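Local coordinates for protein cysteine hydrolase (Vibrio cholerae, PDB 6V98) that serves as a type VI secretion effector, probably a papain-like cysteine hydrolase delivered into rival bacteria, at residues L118-L130 / T154-D166. Numbering follows the deposited sequence.
Sequences LRGKFFSEADSWL and TFVIDLADAMGLD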
ATOM      1  N   LEU A 118       3.211   9.753   2.437  1.00 22.59           N
ATOM      2  CA  LEU A 118       2.195  10.792   2.434  1.00 21.32           C
ATOM      3  C   LEU A 118       1.786  11.084   3.866  1.00 24.21           C
ATOM      4  O   LEU A 118       1.765  10.187   4.708  1.00 27.82           O
ATOM      5  CB  LEU A 118       0.961  10.349   1.639  1.00 23.35           C
ATOM      6  CG  LEU A 118       1.218   9.711   0.282  1.00 26.53           C
ATOM      7  CD1 LEU A 118      -0.080   9.226  -0.303  1.00 23.86           C
ATOM      8  CD2 LEU A 118       1.923  10.704  -0.642  1.00 28.52           C
ATOM      9  N   ARG A 119       1.435  12.338   4.133  1.00 20.33           N
ATOM     10  CA  ARG A 119       1.136  12.768   5.493  1.00 25.88           C
ATOM     11  C   ARG A 119      -0.182  13.528   5.554  1.00 22.12           C
ATOM     12  O   ARG A 119      -0.504  14.315   4.660  1.00 25.00           O
ATOM     13  CB  ARG A 119       2.262  13.662   6.050  1.00 26.99           C
ATOM     14  CG  ARG A 119       3.641  13.000   6.071  1.00 24.56           C
ATOM     15  CD  ARG A 119       3.708  11.786   6.996  1.00 24.92           C
ATOM     16  NE  ARG A 119       3.471  12.105   8.405  1.00 26.84           N
ATOM     17  CZ  ARG A 119       4.369  12.675   9.210  1.00 31.79           C
ATOM     18  NH1 ARG A 119       5.565  13.010   8.750  1.00 29.52           N
ATOM     19  NH2 ARG A 119       4.071  12.914  10.478  1.00 29.65           N
ATOM     20  N   GLY A 120      -0.902  13.342   6.650  1.00 23.75           N
ATOM     21  CA  GLY A 120      -2.128  14.077   6.882  1.00 28.29           C
ATOM     22  C   GLY A 120      -2.823  13.517   8.103  1.00 29.60           C
ATOM     23  O   GLY A 120      -2.336  12.584   8.748  1.00 29.21           O
ATOM     24  N   LYS A 121      -3.974  14.111   8.420  1.00 27.37           N
ATOM     25  CA  LYS A 121      -4.803  13.629   9.524  1.00 29.92           C
ATOM     26  C   LYS A 121      -5.892  12.758   8.918  1.00 31.57           C
ATOM     27  O   LYS A 121      -6.890  13.271   8.406  1.00 33.99           O
ATOM     28  CB  LYS A 121      -5.390  14.788  10.326  1.00 29.24           C
ATOM     29  CG  LYS A 121      -4.342  15.668  11.000  1.00 40.52           C
ATOM     30  CD  LYS A 121      -3.606  14.893  12.087  1.00 47.33           C
ATOM     31  CE  LYS A 121      -2.536  15.729  12.772  1.00 48.56           C
ATOM     32  NZ  LYS A 121      -2.518  17.152  12.345  1.00 54.09           N
ATOM     33  N   PHE A 122      -5.702  11.434   8.959  1.00 26.95           N
ATOM     34  CA  PHE A 122      -6.661  10.574   8.281  1.00 24.28           C
ATOM     35  C   PHE A 122      -6.702   9.137   8.787  1.00 24.42           C
ATOM     36  O   PHE A 122      -7.335   8.296   8.145  1.00 25.99           O
ATOM     37  CB  PHE A 122      -6.375  10.556   6.774  1.00 23.18           C
ATOM     38  CG  PHE A 122      -4.940  10.311   6.435  1.00 27.21           C
ATOM     39  CD1 PHE A 122      -4.316   9.121   6.794  1.00 28.18           C
ATOM     40  CD2 PHE A 122      -4.209  11.264   5.760  1.00 24.40           C
ATOM     41  CE1 PHE A 122      -2.982   8.898   6.502  1.00 25.77           C
ATOM     42  CE2 PHE A 122      -2.868  11.042   5.461  1.00 24.97           C
ATOM     43  CZ  PHE A 122      -2.262   9.855   5.822  1.00 24.50           C
ATOM     44  N   PHE A 123      -6.040   8.828   9.910  1.00 23.20           N
ATOM     45  CA  PHE A 123      -5.905   7.425  10.293  1.00 23.95           C
ATOM     46  C   PHE A 123      -7.262   6.737  10.425  1.00 28.98           C
ATOM     47  O   PHE A 123      -7.474   5.661   9.854  1.00 27.31           O
ATOM     48  CB  PHE A 123      -5.116   7.273  11.593  1.00 27.45           C
ATOM     49  CG  PHE A 123      -4.974   5.838  12.022  1.00 26.32           C
ATOM     50  CD1 PHE A 123      -3.919   5.060  11.560  1.00 22.82           C
ATOM     51  CD2 PHE A 123      -5.916   5.251  12.850  1.00 27.10           C
ATOM     52  CE1 PHE A 123      -3.796   3.730  11.938  1.00 24.87           C
ATOM     53  CE2 PHE A 123      -5.796   3.924  13.226  1.00 32.02           C
ATOM     54  CZ  PHE A 123      -4.738   3.168  12.768  1.00 28.86           C
ATOM     55  N   SER A 124      -8.181   7.311  11.207  1.00 22.68           N
ATOM     56  CA  SER A 124      -9.447   6.610  11.427  1.00 25.91           C
ATOM     57  C   SER A 124     -10.259   6.525  10.140  1.00 21.80           C
ATOM     58  O   SER A 124     -10.921   5.510   9.883  1.00 29.25           O
ATOM     59  CB  SER A 124     -10.258   7.287  12.535  1.00 31.71           C
ATOM     60  OG  SER A 124     -10.756   8.544  12.124  1.00 46.63           O
ATOM     61  N   GLU A 125     -10.204   7.564   9.306  1.00 21.69           N
ATOM     62  CA  GLU A 125     -10.929   7.521   8.039  1.00 25.51           C
ATOM     63  C   GLU A 125     -10.341   6.485   7.090  1.00 25.88           C
ATOM     64  O   GLU A 125     -11.081   5.789   6.382  1.00 23.50           O
ATOM     65  CB  GLU A 125     -10.918   8.894   7.385  1.00 25.22           C
ATOM     66  CG  GLU A 125     -11.717   9.952   8.141  1.00 25.48           C
ATOM     67  CD  GLU A 125     -10.924  10.663   9.220  1.00 34.00           C
ATOM     68  OE1 GLU A 125     -11.493  11.585   9.844  1.00 35.79           O
ATOM     69  OE2 GLU A 125      -9.744  10.303   9.448  1.00 27.42           O
ATOM     70  N   ALA A 126      -9.010   6.393   7.034  1.00 22.15           N
ATOM     71  CA  ALA A 126      -8.381   5.397   6.170  1.00 24.74           C
ATOM     72  C   ALA A 126      -8.674   3.988   6.659  1.00 24.03           C
ATOM     73  O   ALA A 126      -8.976   3.089   5.858  1.00 22.06           O
ATOM     74  CB  ALA A 126      -6.870   5.630   6.112  1.00 24.43           C
ATOM     75  N   ASP A 127      -8.566   3.771   7.971  1.00 24.95           N
ATOM     76  CA  ASP A 127      -8.867   2.459   8.535  1.00 27.92           C
ATOM     77  C   ASP A 127     -10.309   2.067   8.253  1.00 25.01           C
ATOM     78  O   ASP A 127     -10.592   0.924   7.869  1.00 26.50           O
ATOM     79  CB  ASP A 127      -8.590   2.467  10.037  1.00 27.89           C
ATOM     80  CG  ASP A 127      -8.577   1.079  10.628  1.00 35.73           C
ATOM     81  OD1 ASP A 127      -7.669   0.305  10.270  1.00 31.55           O
ATOM     82  OD2 ASP A 127      -9.471   0.771  11.445  1.00 42.00           O
ATOM     83  N   SER A 128     -11.231   3.013   8.414  1.00 24.41           N
ATOM     84  CA  SER A 128     -12.636   2.743   8.117  1.00 25.97           C
ATOM     85  C   SER A 128     -12.857   2.431   6.636  1.00 27.83           C
ATOM     86  O   SER A 128     -13.642   1.535   6.290  1.00 24.25           O
ATOM     87  CB  SER A 128     -13.486   3.940   8.547  1.00 26.94           C
ATOM     88  OG  SER A 128     -14.858   3.686   8.274  1.00 41.36           O
ATOM     89  N   TRP A 129     -12.189   3.168   5.746  1.00 25.58           N
ATOM     90  CA  TRP A 129     -12.351   2.937   4.308  1.00 23.43           C
ATOM     91  C   TRP A 129     -11.836   1.556   3.912  1.00 26.88           C
ATOM     92  O   TRP A 129     -12.503   0.821   3.171  1.00 23.64           O
ATOM     93  CB  TRP A 129     -11.630   4.047   3.535  1.00 21.35           C
ATOM     94  CG  TRP A 129     -11.840   4.129   2.036  1.00 22.76           C
ATOM     95  CD1 TRP A 129     -12.690   4.966   1.377  1.00 26.15           C
ATOM     96  CD2 TRP A 129     -11.134   3.398   1.026  1.00 23.26           C
ATOM     97  NE1 TRP A 129     -12.569   4.795   0.022  1.00 26.51           N
ATOM     98  CE2 TRP A 129     -11.624   3.833  -0.222  1.00 25.04           C
ATOM     99  CE3 TRP A 129     -10.148   2.406   1.059  1.00 23.12           C
ATOM    100  CZ2 TRP A 129     -11.160   3.316  -1.429  1.00 28.74           C
ATOM    101  CZ3 TRP A 129      -9.676   1.896  -0.142  1.00 23.65           C
ATOM    102  CH2 TRP A 129     -10.180   2.350  -1.369  1.00 23.18           C
ATOM    103  N   LEU A 130     -10.657   1.181   4.417  1.00 25.17           N
ATOM    104  CA  LEU A 130     -10.075  -0.124   4.111  1.00 24.38           C
ATOM    105  C   LEU A 130     -10.930  -1.262   4.662  1.00 24.09           C
ATOM    106  O   LEU A 130     -11.177  -2.254   3.962  1.00 24.11           O
ATOM    107  CB  LEU A 130      -8.651  -0.179   4.668  1.00 20.15           C
ATOM    108  CG  LEU A 130      -7.731   0.768   3.892  1.00 21.35           C
ATOM    109  CD1 LEU A 130      -6.496   1.129   4.741  1.00 27.04           C
ATOM    110  CD2 LEU A 130      -7.325   0.155   2.558  1.00 23.40           C
ATOM    111  N   THR A 154      -4.748   0.621  -8.379  1.00 20.23           N
ATOM    112  CA  THR A 154      -5.898   1.523  -8.341  1.00 19.91           C
ATOM    113  C   THR A 154      -6.597   1.497  -6.985  1.00 22.92           C
ATOM    114  O   THR A 154      -7.152   2.515  -6.563  1.00 23.17           O
ATOM    115  CB  THR A 154      -6.880   1.203  -9.482  1.00 25.56           C
ATOM    116  OG1 THR A 154      -7.486  -0.082  -9.290  1.00 23.57           O
ATOM    117  CG2 THR A 154      -6.160   1.225 -10.818  1.00 27.63           C
ATOM    118  N   PHE A 155      -6.584   0.354  -6.292  1.00 20.60           N
ATOM    119  CA  PHE A 155      -7.060   0.295  -4.909  1.00 22.96           C
ATOM    120  C   PHE A 155      -6.392   1.371  -4.056  1.00 19.34           C
ATOM    121  O   PHE A 155      -7.055   2.124  -3.330  1.00 20.78           O
ATOM    122  CB  PHE A 155      -6.752  -1.097  -4.344  1.00 20.71           C
ATOM    123  CG  PHE A 155      -7.130  -1.296  -2.900  1.00 24.51           C
ATOM    124  CD1 PHE A 155      -8.460  -1.254  -2.506  1.00 21.64           C
ATOM    125  CD2 PHE A 155      -6.166  -1.607  -1.953  1.00 21.77           C
ATOM    126  CE1 PHE A 155      -8.831  -1.477  -1.188  1.00 25.12           C
ATOM    127  CE2 PHE A 155      -6.516  -1.837  -0.623  1.00 23.65           C
ATOM    128  CZ  PHE A 155      -7.857  -1.775  -0.237  1.00 21.86           C
ATOM    129  N   VAL A 156      -5.060   1.434  -4.123  1.00 19.05           N
ATOM    130  CA  VAL A 156      -4.308   2.372  -3.289  1.00 18.50           C
ATOM    131  C   VAL A 156      -4.519   3.807  -3.763  1.00 19.82           C
ATOM    132  O   VAL A 156      -4.628   4.740  -2.951  1.00 19.87           O
ATOM    133  CB  VAL A 156      -2.816   1.979  -3.290  1.00 18.01           C
ATOM    134  CG1 VAL A 156      -1.997   2.943  -2.430  1.00 20.85           C
ATOM    135  CG2 VAL A 156      -2.643   0.559  -2.757  1.00 21.27           C
ATOM    136  N   ILE A 157      -4.574   4.014  -5.083  1.00 19.76           N
ATOM    137  CA  ILE A 157      -4.838   5.357  -5.596  1.00 22.97           C
ATOM    138  C   ILE A 157      -6.191   5.833  -5.112  1.00 23.27           C
ATOM    139  O   ILE A 157      -6.343   6.979  -4.666  1.00 21.78           O
ATOM    140  CB  ILE A 157      -4.770   5.384  -7.133  1.00 21.60           C
ATOM    141  CG1 ILE A 157      -3.377   4.976  -7.619  1.00 18.64           C
ATOM    142  CG2 ILE A 157      -5.172   6.791  -7.649  1.00 25.05           C
ATOM    143  CD1 ILE A 157      -3.331   4.654  -9.090  1.00 21.87           C
ATOM    144  N   ASP A 158      -7.197   4.954  -5.186  1.00 23.65           N
ATOM    145  CA  ASP A 158      -8.542   5.307  -4.748  1.00 22.83           C
ATOM    146  C   ASP A 158      -8.566   5.650  -3.265  1.00 24.25           C
ATOM    147  O   ASP A 158      -9.276   6.574  -2.847  1.00 24.39           O
ATOM    148  CB  ASP A 158      -9.514   4.162  -5.056  1.00 23.01           C
ATOM    149  CG  ASP A 158      -9.791   3.999  -6.559  1.00 29.54           C
ATOM    150  OD1 ASP A 158      -9.366   4.854  -7.367  1.00 32.45           O
ATOM    151  OD2 ASP A 158     -10.426   2.999  -6.931  1.00 31.43           O
ATOM    152  N   LEU A 159      -7.783   4.933  -2.451  1.00 21.34           N
ATOM    153  CA  LEU A 159      -7.684   5.278  -1.032  1.00 22.38           C
ATOM    154  C   LEU A 159      -7.099   6.670  -0.850  1.00 22.13           C
ATOM    155  O   LEU A 159      -7.620   7.488  -0.078  1.00 22.69           O
ATOM    156  CB  LEU A 159      -6.816   4.252  -0.294  1.00 21.43           C
ATOM    157  CG  LEU A 159      -6.457   4.578   1.161  1.00 23.37           C
ATOM    158  CD1 LEU A 159      -7.675   4.631   2.055  1.00 25.89           C
ATOM    159  CD2 LEU A 159      -5.456   3.556   1.674  1.00 21.91           C
ATOM    160  N   ALA A 160      -5.983   6.945  -1.525  1.00 23.50           N
ATOM    161  CA  ALA A 160      -5.325   8.234  -1.353  1.00 24.24           C
ATOM    162  C   ALA A 160      -6.220   9.355  -1.850  1.00 24.59           C
ATOM    163  O   ALA A 160      -6.353  10.394  -1.187  1.00 24.70           O
ATOM    164  CB  ALA A 160      -3.979   8.235  -2.079  1.00 25.28           C
ATOM    165  N   ASP A 161      -6.887   9.138  -2.989  1.00 22.89           N
ATOM    166  CA  ASP A 161      -7.885  10.096  -3.468  1.00 27.48           C
ATOM    167  C   ASP A 161      -8.951  10.341  -2.406  1.00 29.46           C
ATOM    168  O   ASP A 161      -9.331  11.488  -2.137  1.00 28.72           O
ATOM    169  CB  ASP A 161      -8.543   9.580  -4.754  1.00 58.41           C
ATOM    170  CG  ASP A 161      -7.964  10.211  -6.023  1.00 75.80           C
ATOM    171  OD1 ASP A 161      -8.086  11.446  -6.201  1.00 78.11           O
ATOM    172  OD2 ASP A 161      -7.399   9.462  -6.849  1.00 75.52           O
ATOM    173  N   ALA A 162      -9.449   9.260  -1.794  1.00 25.31           N
ATOM    174  CA  ALA A 162     -10.521   9.374  -0.813  1.00 26.63           C
ATOM    175  C   ALA A 162     -10.063  10.114   0.436  1.00 25.43           C
ATOM    176  O   ALA A 162     -10.885  10.744   1.113  1.00 32.67           O
ATOM    177  CB  ALA A 162     -11.055   7.984  -0.450  1.00 26.00           C
ATOM    178  N   MET A 163      -8.770  10.071   0.750  1.00 25.96           N
ATOM    179  CA  MET A 163      -8.266  10.772   1.921  1.00 27.86           C
ATOM    180  C   MET A 163      -8.045  12.258   1.654  1.00 34.16           C
ATOM    181  O   MET A 163      -7.637  12.981   2.571  1.00 35.01           O
ATOM    182  CB  MET A 163      -6.955  10.136   2.409  1.00 26.05           C
ATOM    183  CG  MET A 163      -7.043   8.670   2.866  1.00 30.20           C
ATOM    184  SD  MET A 163      -8.218   8.368   4.212  1.00 28.44           S
ATOM    185  CE  MET A 163      -9.582   7.707   3.248  1.00 26.82           C
ATOM    186  N   GLY A 164      -8.286  12.718   0.427  1.00 27.78           N
ATOM    187  CA  GLY A 164      -7.975  14.085   0.057  1.00 31.38           C
ATOM    188  C   GLY A 164      -6.511  14.355  -0.204  1.00 27.45           C
ATOM    189  O   GLY A 164      -6.083  15.515  -0.145  1.00 26.02           O
ATOM    190  N   LEU A 165      -5.728  13.329  -0.514  1.00 25.80           N
ATOM    191  CA  LEU A 165      -4.287  13.479  -0.660  1.00 26.66           C
ATOM    192  C   LEU A 165      -3.852  13.793  -2.088  1.00 30.62           C
ATOM    193  O   LEU A 165      -2.653  13.980  -2.326  1.00 29.40           O
ATOM    194  CB  LEU A 165      -3.582  12.217  -0.165  1.00 28.68           C
ATOM    195  CG  LEU A 165      -3.817  11.868   1.307  1.00 30.86           C
ATOM    196  CD1 LEU A 165      -3.182  10.515   1.636  1.00 26.84           C
ATOM    197  CD2 LEU A 165      -3.275  12.967   2.223  1.00 35.99           C
ATOM    198  N   ASP A 166      -4.784  13.868  -3.029  1.00 29.48           N
ATOM    199  CA  ASP A 166      -4.498  14.262  -4.404  1.00 29.51           C
ATOM    200  C   ASP A 166      -3.334  13.464  -5.004  1.00 27.89           C
ATOM    201  O   ASP A 166      -2.294  14.037  -5.346  1.00 30.48           O
ATOM    202  CB  ASP A 166      -4.227  15.755  -4.494  1.00 35.80           C
ATOM    203  CG  ASP A 166      -4.155  16.247  -5.930  1.00 47.39           C
ATOM    204  OD1 ASP A 166      -4.798  15.633  -6.813  1.00 49.96           O
ATOM    205  OD2 ASP A 166      -3.442  17.240  -6.186  1.00 53.31           O
TER
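With chi1 at -171°, Trp129 sends its indole away from its own backbone N and across to the helix 154-162, where Leu159, whose CG likewise lies anti to N, lays its stem beneath the ring. Leu159 CA sits 3.9 Å from the centroid of the Trp129 six-membered ring and only 12° off its normal, a CH-pi contact over the face. Leu159 CD1 reaches Trp129 CE3 at 3.5 Å. The indole is thus a knob in the hole formed by Phe155, Asp158, Leu159 and Ala162. Its NE1 end meets Ala162 CB; at the other end Trp129 CZ3 lies 3.6 Å from Phe155 CE1, the two rings obliquely inclined. Leu130 closes in beside it, CD2 against Phe155 CZ at 3.4 Å. Here helices 123-130 and 154-162, their N-to-C directions 140° apart, pack side by side on the antiparallel sheet of a fold consistent with the papain-like (CA clan) peptidases; Leu159 and Ala126 also touch strand 44-50. Met163, following Ala162 and bent at chi2 and chi3, curls its thioether against the first turn of helix 123-130, with SD 3.6 Å from Ala126 CB. The same sulfur makes an oblique Met-aromatic contact with Phe122, the N-cap residue. Beyond the Schellman motif at Gly164, both methyls of Leu165 meet the Phe122 ring at CE2, Leu165 CD2 at 3.8 Å from it. Leu165 CD1 also lies 3.9 Å from Leu118 CD1, and Leu7 of strand 5-12 touches Leu165 as well.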